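Local coordinates for protein glycerophosphodiester phosphodiesterase (Parabacteroides distasonis, PDB 3NO3) that belongs to the glycerophosphodiester phosphodiesterase family, folds as a TIM-type barrel of strands and helices, and carries a bound magnesium ion, at residues T5-H10 with E227-I232; V49-H54 with C66-L71; Q59-Q64 with K72-S77; F138-C143 with K168-T173; K152-Y157 with G196-V201. One frame throughout, in Å; residues are numbered along the deposited sequence.

Contact 1 of 5, residues T5-H10 with E227-I232; sequences TKVIAH and EETQKI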
# COMPACT_ATOMS: atom_id res chain seq x y z
N THR A 5 -15.48 7.34 2.50
CA THR A 5 -14.63 6.20 2.09
C THR A 5 -14.01 6.53 0.73
O THR A 5 -14.72 6.91 -0.18
CB THR A 5 -15.41 4.86 2.02
OG1 THR A 5 -15.93 4.52 3.33
CG2 THR A 5 -14.51 3.72 1.54
N LYS A 6 -12.69 6.37 0.63
CA LYS A 6 -11.93 6.61 -0.60
C LYS A 6 -11.30 5.30 -1.09
O LYS A 6 -11.18 4.31 -0.33
CB LYS A 6 -10.90 7.72 -0.35
CG LYS A 6 -11.56 9.15 -0.13
CD LYS A 6 -10.57 10.24 0.40
CE LYS A 6 -11.29 11.55 0.86
N VAL A 7 -10.88 5.28 -2.35
CA VAL A 7 -10.52 4.04 -3.05
C VAL A 7 -9.01 3.95 -3.30
O VAL A 7 -8.40 4.87 -3.90
CB VAL A 7 -11.26 3.93 -4.38
CG1 VAL A 7 -10.94 2.54 -5.02
CG2 VAL A 7 -12.79 4.11 -4.17
N ILE A 8 -8.43 2.82 -2.85
CA ILE A 8 -7.04 2.44 -3.11
C ILE A 8 -7.00 1.24 -4.06
O ILE A 8 -7.54 0.17 -3.76
CB ILE A 8 -6.30 2.13 -1.79
CG1 ILE A 8 -6.12 3.41 -1.01
CG2 ILE A 8 -4.93 1.45 -2.05
CD1 ILE A 8 -5.78 3.24 0.46
N ALA A 9 -6.36 1.44 -5.22
CA ALA A 9 -6.10 0.39 -6.20
C ALA A 9 -4.95 -0.48 -5.74
O ALA A 9 -3.76 -0.09 -5.86
CB ALA A 9 -5.80 1.00 -7.58
N HIS A 10 -5.29 -1.66 -5.22
CA HIS A 10 -4.35 -2.67 -4.74
C HIS A 10 -3.45 -3.10 -5.91
O HIS A 10 -3.98 -3.58 -6.93
CB HIS A 10 -5.14 -3.91 -4.27
CG HIS A 10 -4.30 -4.94 -3.57
ND1 HIS A 10 -4.29 -6.28 -3.94
CD2 HIS A 10 -3.52 -4.85 -2.47
CE1 HIS A 10 -3.52 -6.94 -3.09
NE2 HIS A 10 -3.02 -6.10 -2.22
N GLU A 227 -12.81 0.48 -9.88
CA GLU A 227 -13.94 1.12 -10.57
C GLU A 227 -15.32 0.68 -10.02
O GLU A 227 -16.23 1.52 -9.96
CB GLU A 227 -13.88 0.92 -12.09
CG GLU A 227 -12.68 1.57 -12.75
CD GLU A 227 -12.84 1.73 -14.26
OE1 GLU A 227 -12.43 0.83 -15.02
OE2 GLU A 227 -13.31 2.80 -14.69
N GLU A 228 -15.46 -0.60 -9.61
CA GLU A 228 -16.72 -1.02 -8.96
C GLU A 228 -16.92 -0.25 -7.65
O GLU A 228 -18.03 0.23 -7.37
CB GLU A 228 -16.78 -2.54 -8.73
CG GLU A 228 -17.97 -3.09 -7.85
CD GLU A 228 -19.34 -3.13 -8.52
OE1 GLU A 228 -20.20 -2.27 -8.21
OE2 GLU A 228 -19.57 -4.05 -9.32
N THR A 229 -15.87 -0.10 -6.83
CA THR A 229 -16.00 0.68 -5.59
C THR A 229 -16.37 2.15 -5.83
O THR A 229 -17.22 2.72 -5.10
CB THR A 229 -14.70 0.64 -4.74
OG1 THR A 229 -14.19 -0.69 -4.74
CG2 THR A 229 -14.98 1.07 -3.29
N GLN A 230 -15.78 2.75 -6.86
CA GLN A 230 -16.12 4.12 -7.25
C GLN A 230 -17.58 4.25 -7.68
O GLN A 230 -18.26 5.22 -7.30
CB GLN A 230 -15.21 4.62 -8.39
CG GLN A 230 -13.71 4.88 -7.98
CD GLN A 230 -12.82 5.16 -9.18
OE1 GLN A 230 -12.96 4.52 -10.23
NE2 GLN A 230 -11.90 6.10 -9.03
N LYS A 231 -18.07 3.29 -8.47
CA LYS A 231 -19.47 3.27 -8.90
C LYS A 231 -20.43 3.23 -7.71
O LYS A 231 -21.40 4.02 -7.64
CB LYS A 231 -19.73 2.07 -9.82
CG LYS A 231 -21.23 1.73 -10.02
CD LYS A 231 -21.46 0.72 -11.16
CE LYS A 231 -20.99 -0.68 -10.76
NZ LYS A 231 -20.90 -1.65 -11.89
N ILE A 232 -20.18 2.29 -6.80
CA ILE A 232 -20.97 2.13 -5.59
C ILE A 232 -20.98 3.43 -4.75
O ILE A 232 -22.02 3.85 -4.33
CB ILE A 232 -20.46 0.94 -4.74
CG1 ILE A 232 -20.88 -0.39 -5.39
CG2 ILE A 232 -21.05 0.98 -3.30
CD1 ILE A 232 -20.14 -1.60 -4.79

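Contact 2 of 5, residues V49-H54 with C66-L71; sequences VLVVYH and CTYDEL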
# COMPACT_ATOMS: atom_id res chain seq x y z
N VAL A 49 19.23 -2.43 -3.59
CA VAL A 49 18.40 -1.78 -4.59
C VAL A 49 16.94 -2.08 -4.24
O VAL A 49 16.57 -3.23 -3.94
CB VAL A 49 18.73 -2.22 -6.01
CG1 VAL A 49 17.78 -1.53 -7.07
CG2 VAL A 49 20.21 -1.96 -6.35
N LEU A 50 16.12 -1.04 -4.23
CA LEU A 50 14.70 -1.19 -3.95
C LEU A 50 13.98 -1.48 -5.26
O LEU A 50 14.12 -0.74 -6.21
CB LEU A 50 14.16 0.09 -3.26
CG LEU A 50 14.68 0.30 -1.82
CD1 LEU A 50 14.48 1.73 -1.43
CD2 LEU A 50 13.96 -0.65 -0.83
N VAL A 51 13.17 -2.53 -5.28
CA VAL A 51 12.40 -2.95 -6.47
C VAL A 51 10.97 -3.18 -6.06
O VAL A 51 10.70 -3.36 -4.87
CB VAL A 51 13.01 -4.22 -7.10
CG1 VAL A 51 14.47 -3.96 -7.58
CG2 VAL A 51 12.97 -5.43 -6.09
N VAL A 52 10.09 -3.27 -7.06
CA VAL A 52 8.66 -3.29 -6.86
C VAL A 52 8.11 -4.63 -7.36
O VAL A 52 8.17 -4.93 -8.57
CB VAL A 52 7.96 -2.13 -7.56
CG1 VAL A 52 6.44 -2.17 -7.30
CG2 VAL A 52 8.51 -0.82 -7.05
N TYR A 53 7.62 -5.45 -6.41
CA TYR A 53 7.07 -6.79 -6.73
C TYR A 53 6.39 -7.38 -5.49
O TYR A 53 6.85 -7.14 -4.36
CB TYR A 53 8.19 -7.74 -7.23
CG TYR A 53 7.66 -8.94 -7.99
CD1 TYR A 53 7.19 -8.80 -9.30
CD2 TYR A 53 7.58 -10.19 -7.40
CE1 TYR A 53 6.69 -9.87 -10.00
CE2 TYR A 53 7.09 -11.30 -8.11
CZ TYR A 53 6.64 -11.12 -9.41
OH TYR A 53 6.14 -12.17 -10.11
N HIS A 54 5.27 -8.10 -5.66
CA HIS A 54 4.54 -8.63 -4.51
C HIS A 54 5.23 -9.84 -3.86
O HIS A 54 5.54 -9.82 -2.67
CB HIS A 54 3.10 -9.02 -4.82
CG HIS A 54 2.48 -9.85 -3.73
ND1 HIS A 54 2.30 -9.39 -2.44
CD2 HIS A 54 2.07 -11.14 -3.72
CE1 HIS A 54 1.77 -10.35 -1.70
NE2 HIS A 54 1.63 -11.43 -2.46
N CYS A 66 19.04 -11.95 -3.76
CA CYS A 66 19.61 -11.89 -5.10
C CYS A 66 20.15 -10.47 -5.32
O CYS A 66 19.61 -9.53 -4.78
CB CYS A 66 18.57 -12.23 -6.17
SG CYS A 66 18.33 -13.99 -6.31
N THR A 67 21.14 -10.31 -6.16
CA THR A 67 21.53 -8.96 -6.59
C THR A 67 20.56 -8.41 -7.64
O THR A 67 19.87 -9.16 -8.33
CB THR A 67 22.91 -8.93 -7.21
OG1 THR A 67 22.88 -9.76 -8.38
CG2 THR A 67 24.02 -9.37 -6.19
N TYR A 68 20.49 -7.08 -7.74
CA TYR A 68 19.64 -6.46 -8.77
C TYR A 68 20.02 -6.94 -10.19
O TYR A 68 19.13 -7.19 -11.04
CB TYR A 68 19.62 -4.93 -8.64
CG TYR A 68 18.83 -4.28 -9.74
CD1 TYR A 68 17.45 -4.51 -9.88
CD2 TYR A 68 19.47 -3.52 -10.70
CE1 TYR A 68 16.72 -3.98 -10.92
CE2 TYR A 68 18.75 -2.96 -11.77
CZ TYR A 68 17.39 -3.19 -11.87
OH TYR A 68 16.72 -2.64 -12.94
N ASP A 69 21.31 -7.11 -10.45
CA ASP A 69 21.80 -7.63 -11.74
C ASP A 69 21.18 -8.97 -12.14
O ASP A 69 20.86 -9.18 -13.33
CB ASP A 69 23.33 -7.77 -11.73
CG ASP A 69 23.92 -7.94 -13.11
OD1 ASP A 69 23.79 -7.00 -13.90
OD2 ASP A 69 24.48 -9.02 -13.42
N GLU A 70 21.01 -9.89 -11.17
CA GLU A 70 20.32 -11.19 -11.43
C GLU A 70 18.83 -11.00 -11.82
O GLU A 70 18.27 -11.82 -12.54
CB GLU A 70 20.34 -12.09 -10.19
CG GLU A 70 21.64 -12.68 -9.80
CD GLU A 70 21.52 -13.47 -8.48
OE1 GLU A 70 21.13 -14.65 -8.54
OE2 GLU A 70 21.81 -12.92 -7.41
N LEU A 71 18.19 -9.95 -11.31
CA LEU A 71 16.74 -9.76 -11.43
C LEU A 71 16.29 -8.79 -12.54
O LEU A 71 15.10 -8.79 -12.89
CB LEU A 71 16.17 -9.21 -10.10
CG LEU A 71 16.45 -10.04 -8.83
CD1 LEU A 71 16.05 -9.19 -7.64
CD2 LEU A 71 15.71 -11.39 -8.84

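Contact 3 of 5, residues Q59-Q64 with K72-S77; sequences QGKHIQ and KDLQLS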
# COMPACT_ATOMS: atom_id res chain seq x y z
N GLN A 59 10.11 -15.87 -10.61
CA GLN A 59 10.67 -16.79 -11.60
C GLN A 59 11.84 -17.64 -11.00
O GLN A 59 12.88 -17.81 -11.62
CB GLN A 59 11.06 -16.02 -12.87
CG GLN A 59 9.77 -15.47 -13.57
CD GLN A 59 10.03 -14.30 -14.49
OE1 GLN A 59 10.97 -14.35 -15.31
NE2 GLN A 59 9.17 -13.27 -14.41
N GLY A 60 11.64 -18.14 -9.79
CA GLY A 60 12.62 -18.95 -9.09
C GLY A 60 13.73 -18.19 -8.38
O GLY A 60 14.59 -18.84 -7.77
N LYS A 61 13.72 -16.86 -8.42
CA LYS A 61 14.74 -16.02 -7.77
C LYS A 61 14.18 -15.38 -6.51
O LYS A 61 13.17 -14.70 -6.58
CB LYS A 61 15.24 -14.96 -8.73
CG LYS A 61 15.85 -15.60 -10.01
CD LYS A 61 17.17 -15.01 -10.42
CE LYS A 61 17.66 -15.56 -11.81
NZ LYS A 61 18.56 -14.56 -12.55
N HIS A 62 14.86 -15.57 -5.36
CA HIS A 62 14.43 -14.98 -4.10
C HIS A 62 14.98 -13.60 -4.03
O HIS A 62 16.24 -13.43 -3.91
CB HIS A 62 14.91 -15.84 -2.92
CG HIS A 62 14.61 -15.24 -1.59
ND1 HIS A 62 15.60 -14.72 -0.79
CD2 HIS A 62 13.45 -15.09 -0.91
CE1 HIS A 62 15.05 -14.25 0.32
NE2 HIS A 62 13.74 -14.45 0.27
N ILE A 63 14.09 -12.60 -4.06
CA ILE A 63 14.47 -11.21 -4.40
C ILE A 63 15.46 -10.64 -3.38
O ILE A 63 16.47 -10.08 -3.75
CB ILE A 63 13.22 -10.28 -4.52
CG1 ILE A 63 12.40 -10.66 -5.77
CG2 ILE A 63 13.63 -8.79 -4.58
CD1 ILE A 63 11.03 -9.99 -5.80
N GLN A 64 15.19 -10.86 -2.10
CA GLN A 64 15.98 -10.28 -1.02
C GLN A 64 17.40 -10.84 -0.82
O GLN A 64 18.20 -10.21 -0.12
CB GLN A 64 15.17 -10.28 0.28
CG GLN A 64 13.92 -9.36 0.26
CD GLN A 64 13.07 -9.53 1.50
OE1 GLN A 64 13.56 -10.02 2.55
NE2 GLN A 64 11.81 -9.12 1.41
N LYS A 72 17.20 -7.97 -13.03
CA LYS A 72 16.82 -6.74 -13.74
C LYS A 72 16.12 -6.88 -15.05
O LYS A 72 15.43 -5.95 -15.47
CB LYS A 72 18.03 -5.83 -13.98
CG LYS A 72 19.14 -6.33 -14.89
CD LYS A 72 20.37 -5.32 -14.85
CE LYS A 72 21.34 -5.48 -16.01
NZ LYS A 72 21.47 -6.86 -16.48
N ASP A 73 16.36 -8.00 -15.72
CA ASP A 73 15.78 -8.26 -17.00
C ASP A 73 14.56 -9.19 -16.93
O ASP A 73 13.96 -9.45 -17.97
CB ASP A 73 16.86 -8.79 -17.95
CG ASP A 73 17.91 -7.72 -18.29
OD1 ASP A 73 17.55 -6.51 -18.48
OD2 ASP A 73 19.09 -8.10 -18.32
N LEU A 74 14.15 -9.62 -15.74
CA LEU A 74 12.94 -10.42 -15.58
C LEU A 74 11.70 -9.59 -15.91
O LEU A 74 11.67 -8.40 -15.62
CB LEU A 74 12.85 -11.03 -14.19
CG LEU A 74 13.99 -11.96 -13.70
CD1 LEU A 74 13.70 -12.43 -12.28
CD2 LEU A 74 14.20 -13.16 -14.64
N GLN A 75 10.69 -10.21 -16.55
CA GLN A 75 9.52 -9.49 -17.05
C GLN A 75 8.26 -9.75 -16.24
O GLN A 75 8.09 -10.83 -15.68
CB GLN A 75 9.27 -9.82 -18.52
CG GLN A 75 10.18 -9.04 -19.44
CD GLN A 75 10.07 -9.52 -20.87
OE1 GLN A 75 9.04 -9.34 -21.54
NE2 GLN A 75 11.14 -10.14 -21.35
N LEU A 76 7.37 -8.74 -16.21
CA LEU A 76 6.08 -8.83 -15.57
C LEU A 76 5.11 -9.51 -16.53
O LEU A 76 5.46 -9.75 -17.67
CB LEU A 76 5.53 -7.44 -15.18
CG LEU A 76 6.45 -6.56 -14.31
CD1 LEU A 76 5.68 -5.36 -13.79
CD2 LEU A 76 7.09 -7.40 -13.16
N SER A 77 3.90 -9.78 -16.03
CA SER A 77 2.85 -10.45 -16.82
C SER A 77 2.44 -9.74 -18.09
O SER A 77 1.93 -10.40 -19.02
CB SER A 77 1.61 -10.73 -15.94
OG SER A 77 0.92 -9.56 -15.55
O HOH W 1 10.90 -12.85 -17.43

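Contact 4 of 5, residues F138-C143 with K168-T173; sequences FNMDAC and KELGFT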
# COMPACT_ATOMS: atom_id res chain seq x y z
N PHE A 138 3.38 -5.35 7.01
CA PHE A 138 3.16 -6.41 8.00
C PHE A 138 4.20 -6.46 9.09
O PHE A 138 3.95 -7.10 10.11
CB PHE A 138 3.15 -7.80 7.33
CG PHE A 138 1.89 -8.06 6.52
CD1 PHE A 138 0.76 -8.58 7.12
CD2 PHE A 138 1.84 -7.77 5.17
CE1 PHE A 138 -0.41 -8.80 6.38
CE2 PHE A 138 0.69 -8.02 4.42
CZ PHE A 138 -0.43 -8.53 5.04
N ASN A 139 5.38 -5.88 8.84
CA ASN A 139 6.50 -6.01 9.74
C ASN A 139 6.57 -4.89 10.73
O ASN A 139 6.70 -3.71 10.35
CB ASN A 139 7.83 -6.04 8.95
CG ASN A 139 9.00 -6.41 9.83
OD1 ASN A 139 9.63 -5.54 10.45
ND2 ASN A 139 9.26 -7.73 9.95
N MSE A 140 6.59 -5.23 12.00
CA MSE A 140 6.56 -4.22 13.05
C MSE A 140 7.86 -3.43 13.15
O MSE A 140 7.81 -2.23 13.41
CB MSE A 140 6.27 -4.88 14.41
CG MSE A 140 6.20 -3.91 15.59
SE MSE A 140 4.99 -2.38 15.36
CE MSE A 140 3.36 -3.36 15.65
N ASP A 141 8.99 -4.08 12.90
CA ASP A 141 10.30 -3.37 12.91
C ASP A 141 10.38 -2.33 11.79
O ASP A 141 10.86 -1.21 12.03
CB ASP A 141 11.47 -4.37 12.89
CG ASP A 141 11.41 -5.35 14.07
OD1 ASP A 141 11.57 -4.87 15.20
OD2 ASP A 141 11.19 -6.55 13.86
N ALA A 142 9.84 -2.66 10.61
CA ALA A 142 9.76 -1.70 9.51
C ALA A 142 8.88 -0.49 9.88
O ALA A 142 9.28 0.62 9.68
CB ALA A 142 9.22 -2.36 8.22
N CYS A 143 7.67 -0.76 10.36
CA CYS A 143 6.72 0.28 10.78
C CYS A 143 7.33 1.21 11.83
O CYS A 143 7.24 2.40 11.70
CB CYS A 143 5.46 -0.34 11.36
SG CYS A 143 4.42 -1.26 10.16
N LYS A 168 -2.10 3.33 18.33
CA LYS A 168 -1.93 4.76 18.58
C LYS A 168 -0.77 5.00 19.53
O LYS A 168 0.00 5.89 19.31
CB LYS A 168 -3.22 5.38 19.14
CG LYS A 168 -3.22 6.91 19.26
CD LYS A 168 -3.06 7.59 17.95
CE LYS A 168 -3.10 9.08 18.16
NZ LYS A 168 -3.85 9.74 17.09
N GLU A 169 -0.67 4.16 20.57
CA GLU A 169 0.40 4.27 21.57
C GLU A 169 1.81 4.13 20.96
O GLU A 169 2.77 4.77 21.41
CB GLU A 169 0.20 3.26 22.70
CG GLU A 169 1.10 3.53 23.93
CD GLU A 169 0.79 2.63 25.11
OE1 GLU A 169 -0.13 1.76 25.00
OE2 GLU A 169 1.48 2.78 26.14
N LEU A 170 1.92 3.28 19.94
CA LEU A 170 3.17 3.06 19.18
C LEU A 170 3.48 4.16 18.14
O LEU A 170 4.57 4.14 17.55
CB LEU A 170 3.19 1.65 18.53
CG LEU A 170 3.29 0.49 19.57
CD1 LEU A 170 2.95 -0.89 18.98
CD2 LEU A 170 4.66 0.40 20.24
N GLY A 171 2.58 5.14 17.95
CA GLY A 171 2.77 6.20 16.95
C GLY A 171 2.25 5.90 15.56
O GLY A 171 2.52 6.63 14.62
N PHE A 172 1.43 4.86 15.41
CA PHE A 172 0.79 4.63 14.11
C PHE A 172 -0.25 5.69 13.86
O PHE A 172 -0.83 6.23 14.83
CB PHE A 172 0.11 3.26 14.07
CG PHE A 172 1.06 2.09 13.91
CD1 PHE A 172 1.69 1.50 14.99
CD2 PHE A 172 1.34 1.59 12.63
CE1 PHE A 172 2.57 0.42 14.81
CE2 PHE A 172 2.19 0.53 12.47
CZ PHE A 172 2.79 -0.06 13.54
N THR A 173 -0.48 6.00 12.59
CA THR A 173 -1.53 6.90 12.19
C THR A 173 -2.75 6.15 11.61
O THR A 173 -3.76 6.79 11.34
CB THR A 173 -1.05 7.94 11.16
OG1 THR A 173 -0.78 7.26 9.94
CG2 THR A 173 0.18 8.65 11.67

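Contact 5 of 5, residues K152-Y157 with G196-V201; sequences KSEVSY and GMTSNV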
# COMPACT_ATOMS: atom_id res chain seq x y z
N LYS A 152 5.78 12.83 10.83
CA LYS A 152 4.63 13.49 10.22
C LYS A 152 4.02 12.71 9.08
O LYS A 152 3.04 13.18 8.51
CB LYS A 152 4.99 14.91 9.70
CG LYS A 152 5.69 15.89 10.67
CD LYS A 152 5.11 15.91 12.10
N SER A 153 4.59 11.55 8.72
CA SER A 153 4.05 10.73 7.63
C SER A 153 2.97 9.76 8.15
O SER A 153 2.86 9.49 9.34
CB SER A 153 5.15 9.93 6.94
OG SER A 153 6.03 10.79 6.26
N GLU A 154 2.17 9.25 7.22
CA GLU A 154 1.18 8.23 7.53
C GLU A 154 1.90 6.87 7.57
O GLU A 154 2.68 6.56 6.66
CB GLU A 154 0.09 8.24 6.49
CG GLU A 154 -0.74 9.54 6.39
CD GLU A 154 -1.50 9.80 7.67
OE1 GLU A 154 -2.24 8.91 8.12
OE2 GLU A 154 -1.27 10.84 8.27
N VAL A 155 1.67 6.11 8.64
CA VAL A 155 2.15 4.75 8.82
C VAL A 155 1.00 3.85 9.36
O VAL A 155 0.45 4.15 10.45
CB VAL A 155 3.34 4.65 9.75
CG1 VAL A 155 3.84 3.23 9.75
CG2 VAL A 155 4.48 5.64 9.37
N SER A 156 0.62 2.79 8.63
CA SER A 156 -0.42 1.86 9.07
C SER A 156 0.10 0.43 9.19
O SER A 156 0.93 -0.01 8.38
CB SER A 156 -1.64 1.90 8.18
OG SER A 156 -2.11 3.20 8.08
N TYR A 157 -0.41 -0.30 10.17
CA TYR A 157 -0.01 -1.68 10.37
C TYR A 157 -0.91 -2.59 9.57
O TYR A 157 -2.13 -2.38 9.56
CB TYR A 157 -0.15 -2.03 11.83
CG TYR A 157 0.44 -3.32 12.31
CD1 TYR A 157 1.75 -3.71 11.97
CD2 TYR A 157 -0.24 -4.09 13.21
CE1 TYR A 157 2.30 -4.85 12.46
CE2 TYR A 157 0.32 -5.23 13.75
CZ TYR A 157 1.59 -5.59 13.39
OH TYR A 157 2.11 -6.74 13.90
N GLY A 196 -8.39 9.61 16.21
CA GLY A 196 -7.76 10.43 15.19
C GLY A 196 -6.86 9.67 14.21
O GLY A 196 -5.92 10.24 13.67
N MSE A 197 -7.17 8.39 13.98
CA MSE A 197 -6.42 7.52 13.07
C MSE A 197 -7.32 7.18 11.90
O MSE A 197 -8.51 7.30 12.01
CB MSE A 197 -6.06 6.17 13.72
CG MSE A 197 -5.88 6.18 15.17
SE MSE A 197 -5.44 4.45 15.84
CE MSE A 197 -3.63 4.46 15.10
N THR A 198 -6.72 6.70 10.82
CA THR A 198 -7.47 6.14 9.67
C THR A 198 -7.67 4.60 9.73
O THR A 198 -6.88 3.86 10.34
CB THR A 198 -6.86 6.54 8.34
OG1 THR A 198 -5.54 5.98 8.21
CG2 THR A 198 -6.84 8.05 8.25
N SER A 199 -8.74 4.15 9.09
CA SER A 199 -9.02 2.72 8.94
C SER A 199 -8.99 2.39 7.45
O SER A 199 -9.57 3.12 6.65
CB SER A 199 -10.37 2.38 9.57
OG SER A 199 -11.39 3.16 9.03
N ASN A 200 -8.30 1.32 7.09
CA ASN A 200 -8.19 0.83 5.68
C ASN A 200 -8.46 -0.67 5.76
O ASN A 200 -8.17 -1.31 6.80
CB ASN A 200 -6.80 1.20 5.16
CG ASN A 200 -6.55 0.89 3.67
OD1 ASN A 200 -7.38 0.33 2.93
ND2 ASN A 200 -5.36 1.30 3.23
N VAL A 201 -9.10 -1.22 4.71
CA VAL A 201 -9.44 -2.63 4.69
C VAL A 201 -9.00 -3.25 3.36
O VAL A 201 -9.14 -2.62 2.32
CB VAL A 201 -10.95 -2.87 4.98
CG1 VAL A 201 -11.87 -2.21 3.90
CG2 VAL A 201 -11.24 -4.35 5.15
O HOH W 2 -3.79 7.17 6.68
O HOH W 3 -5.30 3.32 7.46

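Contact 1 of 5, residues T5-H10 with E227-I232
V7 of strand 6-9 meets T229 and Q230 of helix 226-236 through carbon atoms alone, and no hydrogen bond crosses between the two segments. In sequence order the helical segment opens with E227, which projects its side chain away from the strand; its OE1 is hydrogen-bonded to Y13 OH. T229 supplies the main partner. It projects its CB toward the strand, and its methyl CG2 lies 3.8 Å from V7 CG2, the two side chains running antiparallel alongside each other. A chi1 of -42° sets T229 OG1 beside the backbone N and leaves CG2, the branch anti to that N, against the valine. T229 also packs on M210 of helix 207-216. Q230 follows with its aliphatic part: Q230 CG is 4.0 Å from V7 CG2, and the glutamine chain lies crosswise to the valine. The amide at its tip is used elsewhere, NE2 bonding to I33 O. A single valine methyl thus touches two consecutive helical residues. Strand 6-9 pairs in parallel with strands 37-44 and 220-223, and helix 226-236 comes after the latter strand in the chain, so the contact is a strand-to-outer-helix layer characteristic of the TIM barrel, where its first strand and last helix meet.

Contact 2 of 5, residues V49-H54 with C66-L71
Y68 is the partner of both V49 and V51, and the tightly packed part of the contact consists of these three side chains. V49 CG2 approaches Y68 CB to 3.8 Å, while V49 CG1 lies over one face of the ring, 4.0 Å from Y68 CG. V51 adds its CG1 at 3.8 Å from Y68 CD1, in an oblique approach. The tyrosine ring reaches this position because Y68 CG is anti to its backbone N (chi1 176°), carrying the ring across the two valines. L71, one helical turn on, is directed the same way but does not come into contact, and packs on K61 instead.

The looser, more exposed side is polar. There T67 and E70 form a capping box at the start of the weakly bonded helix 68-71: T67 N donates to E70 OE2 at 3.0 Å, meeting the oxygen on its anti side and 32° out of the carboxylate plane, and the return bond from E70 N to T67 OG1 is weak at 3.4 Å. D47 OD1 accepts from Y68 N as well. With no hydrogen bond between the segments, their association rests on apolar packing, whereas the polar groups cap the N-terminal end of the short helix.

Contact 3 of 5, residues Q59-Q64 with K72-S77
Q59 grips the backbone of Q75 with its amide, once directly and once through water. In the direct hydrogen bond Q59 NE2 donates to Q75 O at 3.0 Å. The donor lies in the carbonyl plane and the acceptor close to the amide plane, although the N-H...O angle of 138° shows a bent bond. In the bridge a water donates to Q59 OE1 at 2.6 Å and accepts from Q75 N at 2.8 Å. Both ends of the glutamine amide are therefore tied to one residue's backbone, which should fix its rotation. Q59 reaches across with a chain extended beyond CG.

Residues 59 and 60 form the turn of the small antiparallel hairpin of strands 57-58 and 61-62, an excursion from the barrel, and both have positive phi; the loop that follows helix 68-71 runs alongside.

Van der Waals contact centres on L74. Its CD2 methyl lies 3.5 Å from the amide oxygen Q59 OE1, the leucine and glutamine chains passing with their tips pointing opposite ways, and its CD1 is 4.5 Å from K61 CG, a looser approach. The ammonium of K61 bonds to E70 O.

Contact 4 of 5, residues F138-C143 with K168-T173
F172 projects its ring at M140 and C143, and two chalcogen-aromatic contacts dominate the contact. M140 is modelled as selenomethionine; its SE lies at the ring edge, in plane, 4.8 Å from the centroid and 89° off the ring normal, which makes it a Met-aromatic contact of the edge type. C143 SG takes a comparable position, 4.9 Å from the centroid and 81° off the normal. The far rim of the ring is therefore approached by both heavy atoms, one beside CE1 and CZ, the other beside CE2 and CZ.

Carbon packing adds to this. C143 CB comes within 3.5 Å of F172 CZ in an oblique approach. M140 leaves the helix with CG anti to its backbone N (chi1 -179°) and then bends at chi2 and chi3, a course that brings its end back toward the ring and sets M140 CE 4.2 Å from L170 CD1. L170 thus touches only the outer end of this side chain.

No hydrogen bond crosses between the segments; those described here shape the helix ends. N139 is the N-cap of helix 140-149: its OD1 accepts from A142 N at 2.9 Å, in the carbonyl plane and on a lone pair. On the other side G171, with positive phi, closes helix 164-169 in a Schellman motif, including G171 N to K168 O at 3.0 Å.

Y157 of strand 155-157 also packs on M140 and C143. The arrangement, a capped helix start set against the Schellman end of the next outer helix with a ring between them, joins adjacent helices around a TIM-type barrel.

Contact 5 of 5, residues K152-Y157 with G196-V201
T198 and the pair E154 and S156 face one another across water rather than by direct bonds. Followed outward, E154 leaves its backbone with a CB that does not point at the other segment, but both chi1 and chi2 are near -63°, so the chain folds back and brings its end nearer. CB, CG and CD have no close partner in 196-201. At the tip, OE1 stops 4.4 Å from T198 OG1, and a water fills the interval, donating to E154 OE1 at 2.7 Å and lying 2.6 Å from T198 OG1. The same carboxylate oxygen is also hydrogen-bonded to T173 OG1, so at least two partners hold it. A second water lies between S156 OG, at 3.3 Å, and T198 OG1, at 2.8 Å. The threonine hydroxyl is thus shared by both bridges, and the glutamate and the serine, two residues apart in the chain, both reach it.

Strands 155-157 and 198-202 are not direct neighbours in the barrel sheet: strand 174-178 lies between them and pairs in parallel with each. T173, just before that middle strand, makes backbone bonds with both V155 and T198, while V155 and Y157 turn to helix 140-149 and M197 to helix 164-169.

In the fold
Contact 1 is buried and contact 3 lies at the surface, with contacts 2, 4 and 5 partly buried. Contacts 1, 2 and 5 reach the same large sheet, but contact 1 joins strand to outer helix by carbon packing and contact 5 spans two strands through water. Contacts 2 and 3 have centres about 7 Å apart and share the hairpin and short helix region: K61 NZ probably bonds to E70 O, while I63 packs on V51. Contacts 4 and 5, about 9 Å between centres, interlock likewise through T173, E154 and V155. Chalcogen-aromatic packing marks contact 4, and amide-to-backbone bonding marks contact 3. Contacts 1 and 5 touch where I8 meets N200.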